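Enterobactin biosynthesis protein YbdZ (Escherichia coli, PDB 5JA1) supports the catalytic function of EntF as an MbtH-like protein, being required for amino-acid adenylation in the non-ribosomal biosynthesis of the siderophore enterobactin. Local coordinates at residues A15-L19 with W29-L35; G24-L28 with W54-W59. All blocks are in the same frame, centred on the assembly; numbering follows the deposited sequence.

Contact 1: A15-L19 with W29-L35; sequences AFYIL and WPQQCVL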
ATOM      1  N   ALA B  15      13.666  27.173  -6.611  1.00 26.69           N
ATOM      2  CA  ALA B  15      13.082  28.116  -7.552  1.00 26.45           C
ATOM      3  C   ALA B  15      12.372  27.349  -8.659  1.00 34.30           C
ATOM      4  O   ALA B  15      12.778  26.244  -9.030  1.00 33.11           O
ATOM      5  CB  ALA B  15      14.152  29.034  -8.147  1.00 27.86           C
ATOM      6  N   PHE B  16      11.303  27.940  -9.184  1.00 31.55           N
ATOM      7  CA  PHE B  16      10.456  27.245 -10.145  1.00 32.36           C
ATOM      8  C   PHE B  16       9.984  28.194 -11.233  1.00 33.24           C
ATOM      9  O   PHE B  16       9.487  29.285 -10.937  1.00 37.23           O
ATOM     10  CB  PHE B  16       9.241  26.619  -9.452  1.00 28.62           C
ATOM     11  CG  PHE B  16       9.592  25.558  -8.453  1.00 26.97           C
ATOM     12  CD1 PHE B  16       9.774  24.245  -8.852  1.00 25.20           C
ATOM     13  CD2 PHE B  16       9.738  25.873  -7.112  1.00 22.94           C
ATOM     14  CE1 PHE B  16      10.097  23.262  -7.932  1.00 21.22           C
ATOM     15  CE2 PHE B  16      10.060  24.897  -6.188  1.00 23.58           C
ATOM     16  CZ  PHE B  16      10.240  23.591  -6.597  1.00 21.76           C
ATOM     17  N   TYR B  17      10.136  27.771 -12.487  1.00 23.22           N
ATOM     18  CA  TYR B  17       9.412  28.402 -13.576  1.00 23.66           C
ATOM     19  C   TYR B  17       7.917  28.139 -13.424  1.00 30.40           C
ATOM     20  O   TYR B  17       7.485  27.250 -12.684  1.00 21.73           O
ATOM     21  CB  TYR B  17       9.865  27.860 -14.934  1.00 32.23           C
ATOM     22  CG  TYR B  17      11.313  28.084 -15.300  1.00 33.77           C
ATOM     23  CD1 TYR B  17      11.706  29.222 -15.994  1.00 36.30           C
ATOM     24  CD2 TYR B  17      12.282  27.139 -14.990  1.00 32.50           C
ATOM     25  CE1 TYR B  17      13.026  29.423 -16.346  1.00 43.86           C
ATOM     26  CE2 TYR B  17      13.606  27.332 -15.339  1.00 40.53           C
ATOM     27  CZ  TYR B  17      13.973  28.475 -16.016  1.00 48.60           C
ATOM     28  OH  TYR B  17      15.290  28.669 -16.364  1.00 55.68           O
ATOM     29  N   ILE B  18       7.121  28.918 -14.147  1.00 23.62           N
ATOM     30  CA  ILE B  18       5.700  28.645 -14.319  1.00 30.96           C
ATOM     31  C   ILE B  18       5.437  28.550 -15.813  1.00 23.04           C
ATOM     32  O   ILE B  18       5.598  29.537 -16.542  1.00 24.57           O
ATOM     33  CB  ILE B  18       4.814  29.712 -13.660  1.00 27.58           C
ATOM     34  CG1 ILE B  18       5.131  29.807 -12.167  1.00 24.34           C
ATOM     35  CG2 ILE B  18       3.345  29.375 -13.868  1.00 23.53           C
ATOM     36  CD1 ILE B  18       4.176  30.684 -11.387  1.00 40.97           C
ATOM     37  N   LEU B  19       5.054  27.362 -16.267  1.00 21.67           N
ATOM     38  CA  LEU B  19       4.876  27.069 -17.680  1.00 24.97           C
ATOM     39  C   LEU B  19       3.393  26.958 -18.018  1.00 27.86           C
ATOM     40  O   LEU B  19       2.542  26.804 -17.138  1.00 31.35           O
ATOM     41  CB  LEU B  19       5.602  25.776 -18.060  1.00 21.93           C
ATOM     42  CG  LEU B  19       7.040  25.626 -17.549  1.00 20.64           C
ATOM     43  CD1 LEU B  19       7.652  24.337 -18.068  1.00 19.81           C
ATOM     44  CD2 LEU B  19       7.896  26.825 -17.935  1.00 22.26           C
ATOM     45  N   TRP B  29       8.013  24.223 -13.014  1.00 26.86           N
ATOM     46  CA  TRP B  29       9.174  23.475 -13.457  1.00 26.74           C
ATOM     47  C   TRP B  29      10.385  23.931 -12.653  1.00 25.49           C
ATOM     48  O   TRP B  29      10.660  25.142 -12.578  1.00 20.77           O
ATOM     49  CB  TRP B  29       9.436  23.642 -14.957  1.00 19.09           C
ATOM     50  CG  TRP B  29      10.355  22.586 -15.481  1.00 18.76           C
ATOM     51  CD1 TRP B  29      11.660  22.742 -15.846  1.00 24.93           C
ATOM     52  CD2 TRP B  29      10.047  21.199 -15.667  1.00 21.28           C
ATOM     53  NE1 TRP B  29      12.180  21.540 -16.264  1.00 25.08           N
ATOM     54  CE2 TRP B  29      11.210  20.576 -16.162  1.00 24.80           C
ATOM     55  CE3 TRP B  29       8.899  20.426 -15.472  1.00 21.56           C
ATOM     56  CZ2 TRP B  29      11.259  19.217 -16.465  1.00 17.71           C
ATOM     57  CZ3 TRP B  29       8.948  19.074 -15.771  1.00 16.75           C
ATOM     58  CH2 TRP B  29      10.121  18.484 -16.263  1.00 17.19           C
ATOM     59  N   PRO B  30      11.122  23.007 -12.040  1.00 21.98           N
ATOM     60  CA  PRO B  30      12.281  23.404 -11.235  1.00 26.82           C
ATOM     61  C   PRO B  30      13.366  24.025 -12.101  1.00 28.19           C
ATOM     62  O   PRO B  30      13.635  23.572 -13.215  1.00 20.89           O
ATOM     63  CB  PRO B  30      12.744  22.085 -10.604  1.00 31.07           C
ATOM     64  CG  PRO B  30      12.215  21.024 -11.509  1.00 26.20           C
ATOM     65  CD  PRO B  30      10.932  21.548 -12.075  1.00 18.55           C
ATOM     66  N   GLN B  31      13.981  25.083 -11.568  1.00 31.93           N
ATOM     67  CA  GLN B  31      14.974  25.842 -12.321  1.00 26.83           C
ATOM     68  C   GLN B  31      16.131  24.965 -12.785  1.00 30.47           C
ATOM     69  O   GLN B  31      16.717  25.220 -13.844  1.00 34.50           O
ATOM     70  CB  GLN B  31      15.488  27.002 -11.467  1.00 25.29           C
ATOM     71  CG  GLN B  31      16.462  27.931 -12.171  1.00 39.02           C
ATOM     72  CD  GLN B  31      17.025  28.989 -11.244  1.00 48.88           C
ATOM     73  OE1 GLN B  31      16.887  28.895 -10.024  1.00 47.83           O
ATOM     74  NE2 GLN B  31      17.661  30.005 -11.817  1.00 54.95           N
ATOM     75  N   GLN B  32      16.460  23.922 -12.026  1.00 23.02           N
ATOM     76  CA  GLN B  32      17.643  23.114 -12.296  1.00 23.23           C
ATOM     77  C   GLN B  32      17.430  22.060 -13.374  1.00 42.49           C
ATOM     78  O   GLN B  32      18.371  21.321 -13.683  1.00 42.70           O
ATOM     79  CB  GLN B  32      18.114  22.436 -11.006  1.00 23.43           C
ATOM     80  CG  GLN B  32      17.131  21.433 -10.416  1.00 22.38           C
ATOM     81  CD  GLN B  32      16.059  22.080  -9.561  1.00 34.57           C
ATOM     82  OE1 GLN B  32      15.761  23.268  -9.703  1.00 39.22           O
ATOM     83  NE2 GLN B  32      15.472  21.299  -8.661  1.00 38.05           N
ATOM     84  N   CYS B  33      16.240  21.968 -13.960  1.00 35.79           N
ATOM     85  CA  CYS B  33      15.936  20.929 -14.931  1.00 37.70           C
ATOM     86  C   CYS B  33      15.734  21.529 -16.318  1.00 34.80           C
ATOM     87  O   CYS B  33      15.294  22.673 -16.462  1.00 28.84           O
ATOM     88  CB  CYS B  33      14.690  20.141 -14.517  1.00 41.93           C
ATOM     89  SG  CYS B  33      14.859  19.306 -12.923  1.00 54.72           S
ATOM     90  N   VAL B  34      16.067  20.737 -17.337  1.00 36.96           N
ATOM     91  CA  VAL B  34      15.891  21.170 -18.716  1.00 33.92           C
ATOM     92  C   VAL B  34      14.408  21.345 -19.021  1.00 35.15           C
ATOM     93  O   VAL B  34      13.590  20.478 -18.700  1.00 32.52           O
ATOM     94  CB  VAL B  34      16.520  20.162 -19.674  1.00 21.93           C
ATOM     95  N   LEU B  35      14.068  22.472 -19.642  1.00 32.12           N
ATOM     96  CA  LEU B  35      12.668  22.813 -19.855  1.00 36.49           C
ATOM     97  C   LEU B  35      12.005  21.803 -20.790  1.00 29.76           C
ATOM     98  O   LEU B  35      12.626  21.344 -21.755  1.00 28.53           O
ATOM     99  CB  LEU B  35      12.538  24.219 -20.436  1.00 40.73           C
ATOM    100  CG  LEU B  35      12.820  25.376 -19.477  1.00 35.52           C
ATOM    101  CD1 LEU B  35      12.675  26.702 -20.198  1.00 36.81           C
ATOM    102  CD2 LEU B  35      11.896  25.314 -18.271  1.00 28.67           C
TER
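Leu35 lays its CD2 methyl over one face of the Tyr17 ring, 4.0 Å from the ring centroid and 20° off the normal, a CH-pi contact. The same ring brings CE2 to within 3.6 Å of Gln31 CA and turns its edge to the carbonyl oxygens of Trp29 and Pro30, so the phenol lies along the chain that leaves the strand. Were Tyr17 replaced by an alanine, Leu35 would probably lose the ring face under CD2 and the backbone at Gln31 its cover. Strands 16-20 and 26-30 form an antiparallel hairpin in which Tyr17 and Trp29 are a hydrogen-bonded pair: Tyr17 N gives to Trp29 O, and Trp29 N returns a bond to Tyr17 O. Gln31, second residue of the type I turn from Pro30 to Cys33, adds a third bond from its N to Ala15 O. Trp29 swings its indole away from segment 15-19, chi1 -163° setting CG opposite the backbone N, while Leu19 CD1 rests on Trp29 CB at 3.7 Å. Phe16 and Pro30 meet on the other face of the sheet from Tyr17, Phe16 CE1 against Pro30 CB. Backbone bonds thus fix the register, while apolar contacts seat the outgoing loop on the tyrosine.

Contact 2: G24-L28 with W54-W59; sequences GQFSL and WLEAHW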
ATOM      1  N   GLY B  24      -4.103  26.039 -21.871  1.00 38.33           N
ATOM      2  CA  GLY B  24      -4.212  26.961 -20.753  1.00 34.98           C
ATOM      3  C   GLY B  24      -3.999  26.325 -19.400  1.00 31.30           C
ATOM      4  O   GLY B  24      -4.607  26.758 -18.415  1.00 38.29           O
ATOM      5  N   GLN B  25      -3.157  25.303 -19.322  1.00 28.03           N
ATOM      6  CA  GLN B  25      -2.844  24.648 -18.062  1.00 32.80           C
ATOM      7  C   GLN B  25      -1.461  25.078 -17.592  1.00 30.20           C
ATOM      8  O   GLN B  25      -0.556  25.305 -18.399  1.00 36.03           O
ATOM      9  CB  GLN B  25      -2.910  23.127 -18.200  1.00 18.76           C
ATOM     10  CG  GLN B  25      -4.317  22.596 -18.430  1.00 18.89           C
ATOM     11  CD  GLN B  25      -4.338  21.118 -18.757  1.00 29.91           C
ATOM     12  OE1 GLN B  25      -3.391  20.584 -19.333  1.00 33.32           O
ATOM     13  NE2 GLN B  25      -5.424  20.446 -18.390  1.00 23.40           N
ATOM     14  N   PHE B  26      -1.308  25.194 -16.276  1.00 28.60           N
ATOM     15  CA  PHE B  26      -0.090  25.713 -15.675  1.00 19.67           C
ATOM     16  C   PHE B  26       0.660  24.609 -14.946  1.00 21.86           C
ATOM     17  O   PHE B  26       0.063  23.799 -14.231  1.00 26.43           O
ATOM     18  CB  PHE B  26      -0.400  26.861 -14.711  1.00 20.68           C
ATOM     19  CG  PHE B  26      -0.860  28.112 -15.399  1.00 35.97           C
ATOM     20  CD1 PHE B  26       0.058  28.981 -15.963  1.00 37.63           C
ATOM     21  CD2 PHE B  26      -2.206  28.414 -15.490  1.00 22.79           C
ATOM     22  CE1 PHE B  26      -0.359  30.130 -16.601  1.00 30.74           C
ATOM     23  CE2 PHE B  26      -2.629  29.562 -16.126  1.00 24.47           C
ATOM     24  CZ  PHE B  26      -1.704  30.421 -16.683  1.00 31.97           C
ATOM     25  N   SER B  27       1.975  24.587 -15.140  1.00 18.53           N
ATOM     26  CA  SER B  27       2.861  23.630 -14.501  1.00 24.00           C
ATOM     27  C   SER B  27       4.085  24.356 -13.967  1.00 22.48           C
ATOM     28  O   SER B  27       4.662  25.205 -14.653  1.00 22.33           O
ATOM     29  CB  SER B  27       3.298  22.537 -15.481  1.00 25.31           C
ATOM     30  OG  SER B  27       4.339  21.748 -14.929  1.00 19.76           O
ATOM     31  N   LEU B  28       4.467  24.025 -12.739  1.00 18.45           N
ATOM     32  CA  LEU B  28       5.744  24.472 -12.209  1.00 18.82           C
ATOM     33  C   LEU B  28       6.858  23.606 -12.780  1.00 18.34           C
ATOM     34  O   LEU B  28       6.680  22.409 -13.020  1.00 17.53           O
ATOM     35  CB  LEU B  28       5.755  24.393 -10.683  1.00 19.10           C
ATOM     36  CG  LEU B  28       4.655  25.141  -9.930  1.00 19.74           C
ATOM     37  CD1 LEU B  28       4.829  24.961  -8.429  1.00 20.25           C
ATOM     38  CD2 LEU B  28       4.652  26.616 -10.303  1.00 20.93           C
ATOM     39  N   TRP B  54       1.144  33.838  -7.388  1.00 45.15           N
ATOM     40  CA  TRP B  54       0.856  34.142  -8.786  1.00 42.88           C
ATOM     41  C   TRP B  54      -0.234  33.232  -9.338  1.00 42.61           C
ATOM     42  O   TRP B  54      -1.132  33.693 -10.054  1.00 42.14           O
ATOM     43  CB  TRP B  54       2.132  34.016  -9.621  1.00 38.40           C
ATOM     44  CG  TRP B  54       1.977  34.477 -11.040  1.00 35.46           C
ATOM     45  CD1 TRP B  54       2.299  35.702 -11.541  1.00 33.74           C
ATOM     46  CD2 TRP B  54       1.464  33.715 -12.141  1.00 39.32           C
ATOM     47  NE1 TRP B  54       2.018  35.754 -12.885  1.00 44.05           N
ATOM     48  CE2 TRP B  54       1.503  34.547 -13.278  1.00 42.96           C
ATOM     49  CE3 TRP B  54       0.973  32.412 -12.277  1.00 39.13           C
ATOM     50  CZ2 TRP B  54       1.071  34.120 -14.531  1.00 43.24           C
ATOM     51  CZ3 TRP B  54       0.545  31.989 -13.523  1.00 34.54           C
ATOM     52  CH2 TRP B  54       0.598  32.841 -14.633  1.00 35.58           C
ATOM     53  N   LEU B  55      -0.170  31.937  -9.016  1.00 41.02           N
ATOM     54  CA  LEU B  55      -1.117  30.980  -9.581  1.00 38.76           C
ATOM     55  C   LEU B  55      -2.534  31.230  -9.079  1.00 41.15           C
ATOM     56  O   LEU B  55      -3.500  31.073  -9.833  1.00 40.74           O
ATOM     57  CB  LEU B  55      -0.671  29.554  -9.254  1.00 34.05           C
ATOM     58  CG  LEU B  55       0.512  29.028 -10.067  1.00 23.44           C
ATOM     59  CD1 LEU B  55       1.206  27.890  -9.336  1.00 22.35           C
ATOM     60  CD2 LEU B  55       0.039  28.571 -11.433  1.00 22.62           C
ATOM     61  N   GLU B  56      -2.680  31.627  -7.814  1.00 43.79           N
ATOM     62  CA  GLU B  56      -4.009  31.878  -7.268  1.00 47.46           C
ATOM     63  C   GLU B  56      -4.666  33.114  -7.873  1.00 41.94           C
ATOM     64  O   GLU B  56      -5.881  33.284  -7.730  1.00 41.14           O
ATOM     65  CB  GLU B  56      -3.936  32.012  -5.745  1.00 57.38           C
ATOM     66  CG  GLU B  56      -3.714  30.690  -5.026  1.00 68.19           C
ATOM     67  CD  GLU B  56      -3.543  30.853  -3.527  1.00 80.29           C
ATOM     68  OE1 GLU B  56      -3.403  32.004  -3.065  1.00 91.20           O
ATOM     69  OE2 GLU B  56      -3.550  29.827  -2.813  1.00 76.88           O
ATOM     70  N   ALA B  57      -3.899  33.971  -8.550  1.00 44.63           N
ATOM     71  CA  ALA B  57      -4.434  35.186  -9.147  1.00 44.88           C
ATOM     72  C   ALA B  57      -4.545  35.130 -10.665  1.00 47.15           C
ATOM     73  O   ALA B  57      -5.158  36.028 -11.253  1.00 47.30           O
ATOM     74  CB  ALA B  57      -3.576  36.396  -8.752  1.00 36.01           C
ATOM     75  N   HIS B  58      -3.976  34.114 -11.315  1.00 44.20           N
ATOM     76  CA  HIS B  58      -3.982  34.034 -12.769  1.00 42.87           C
ATOM     77  C   HIS B  58      -4.591  32.751 -13.318  1.00 35.04           C
ATOM     78  O   HIS B  58      -4.689  32.607 -14.542  1.00 31.72           O
ATOM     79  CB  HIS B  58      -2.555  34.191 -13.316  1.00 44.25           C
ATOM     80  CG  HIS B  58      -2.041  35.596 -13.262  1.00 49.63           C
ATOM     81  ND1 HIS B  58      -1.669  36.208 -12.084  1.00 53.27           N
ATOM     82  CD2 HIS B  58      -1.845  36.512 -14.240  1.00 49.39           C
ATOM     83  CE1 HIS B  58      -1.262  37.438 -12.341  1.00 52.27           C
ATOM     84  NE2 HIS B  58      -1.360  37.648 -13.641  1.00 50.27           N
ATOM     85  N   TRP B  59      -5.005  31.815 -12.461  1.00 38.81           N
ATOM     86  CA  TRP B  59      -5.628  30.566 -12.909  1.00 26.18           C
ATOM     87  C   TRP B  59      -6.821  30.291 -11.996  1.00 41.00           C
ATOM     88  O   TRP B  59      -6.697  29.591 -10.987  1.00 25.47           O
ATOM     89  CB  TRP B  59      -4.637  29.411 -12.904  1.00 27.31           C
ATOM     90  CG  TRP B  59      -5.113  28.221 -13.680  1.00 23.07           C
ATOM     91  CD1 TRP B  59      -6.157  28.179 -14.559  1.00 23.44           C
ATOM     92  CD2 TRP B  59      -4.565  26.898 -13.647  1.00 39.83           C
ATOM     93  NE1 TRP B  59      -6.291  26.913 -15.076  1.00 29.87           N
ATOM     94  CE2 TRP B  59      -5.325  26.107 -14.533  1.00 31.92           C
ATOM     95  CE3 TRP B  59      -3.503  26.304 -12.955  1.00 20.63           C
ATOM     96  CZ2 TRP B  59      -5.058  24.754 -14.744  1.00 23.91           C
ATOM     97  CZ3 TRP B  59      -3.239  24.962 -13.167  1.00 19.39           C
ATOM     98  CH2 TRP B  59      -4.014  24.202 -14.053  1.00 19.00           C
TER
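With CG anti to the carbonyl carbon (chi1 -70°), the ring of Phe26 reaches from the strand toward segment 54-59; Trp59, following the helical residues, has its CG anti to the backbone N (chi1 -165°) and runs past it in the opposite direction. The two side chains overlap edge to face: the CD2 edge of Phe26 bears on the indole face, 3.4 Å from Trp59 CD2, with the ring planes at 61°. Trp54 approaches Phe26 differently. It crosses at about a right angle and turns the rim of its six-membered ring, CH2 and CZ3, toward a face of the phenyl in an offset edge-to-face pair, centroids 5.3 Å apart. Phe26 therefore offers its edge to one tryptophan and a face to the other, and the three form an aromatic cluster between the sheet and helix 48-58 of this MbtH-like fold. Helix segment 54-58 runs antiparallel to strand 26-28, their axes 11.0 Å apart at closest approach, a separation bridged by these rings and by leucines. Leu55 spreads its two methyls along the strand, CD2 against Phe26 CB at 3.7 Å and CD1 against Leu28 CD2 at 3.8 Å. The far rim of the Trp59 indole lies along the strand backbone, with CH2 3.6 Å from Phe26 N. Within 54-59, His58 lies against a face of the Trp54 indole and donates from ND1 to Trp54 O (3.3 Å), a carbonyl that also accepts from Ala57 N.

Contacts 1 and 2 share strand 26-30, and their centres lie 14 Å apart. In contact 1 this strand pairs with strand 16-20 inside the sheet; in contact 2 it meets helix 48-58. They join directly where Leu19 N approaches Ser27 O at 2.7 Å, a probable hydrogen bond that carries the hairpin ladder on from Tyr17 and Trp29. Ile18 points away from 29-35 and joins the packing on the helix side: its CG1 is 3.7 Å from Leu28 CD2 and its CD1 3.7 Å from Trp54 CE3. Both contacts also border the chain of another protein, which packs on Trp29 and Trp59 and takes part in backbone hydrogen bonding with Leu28.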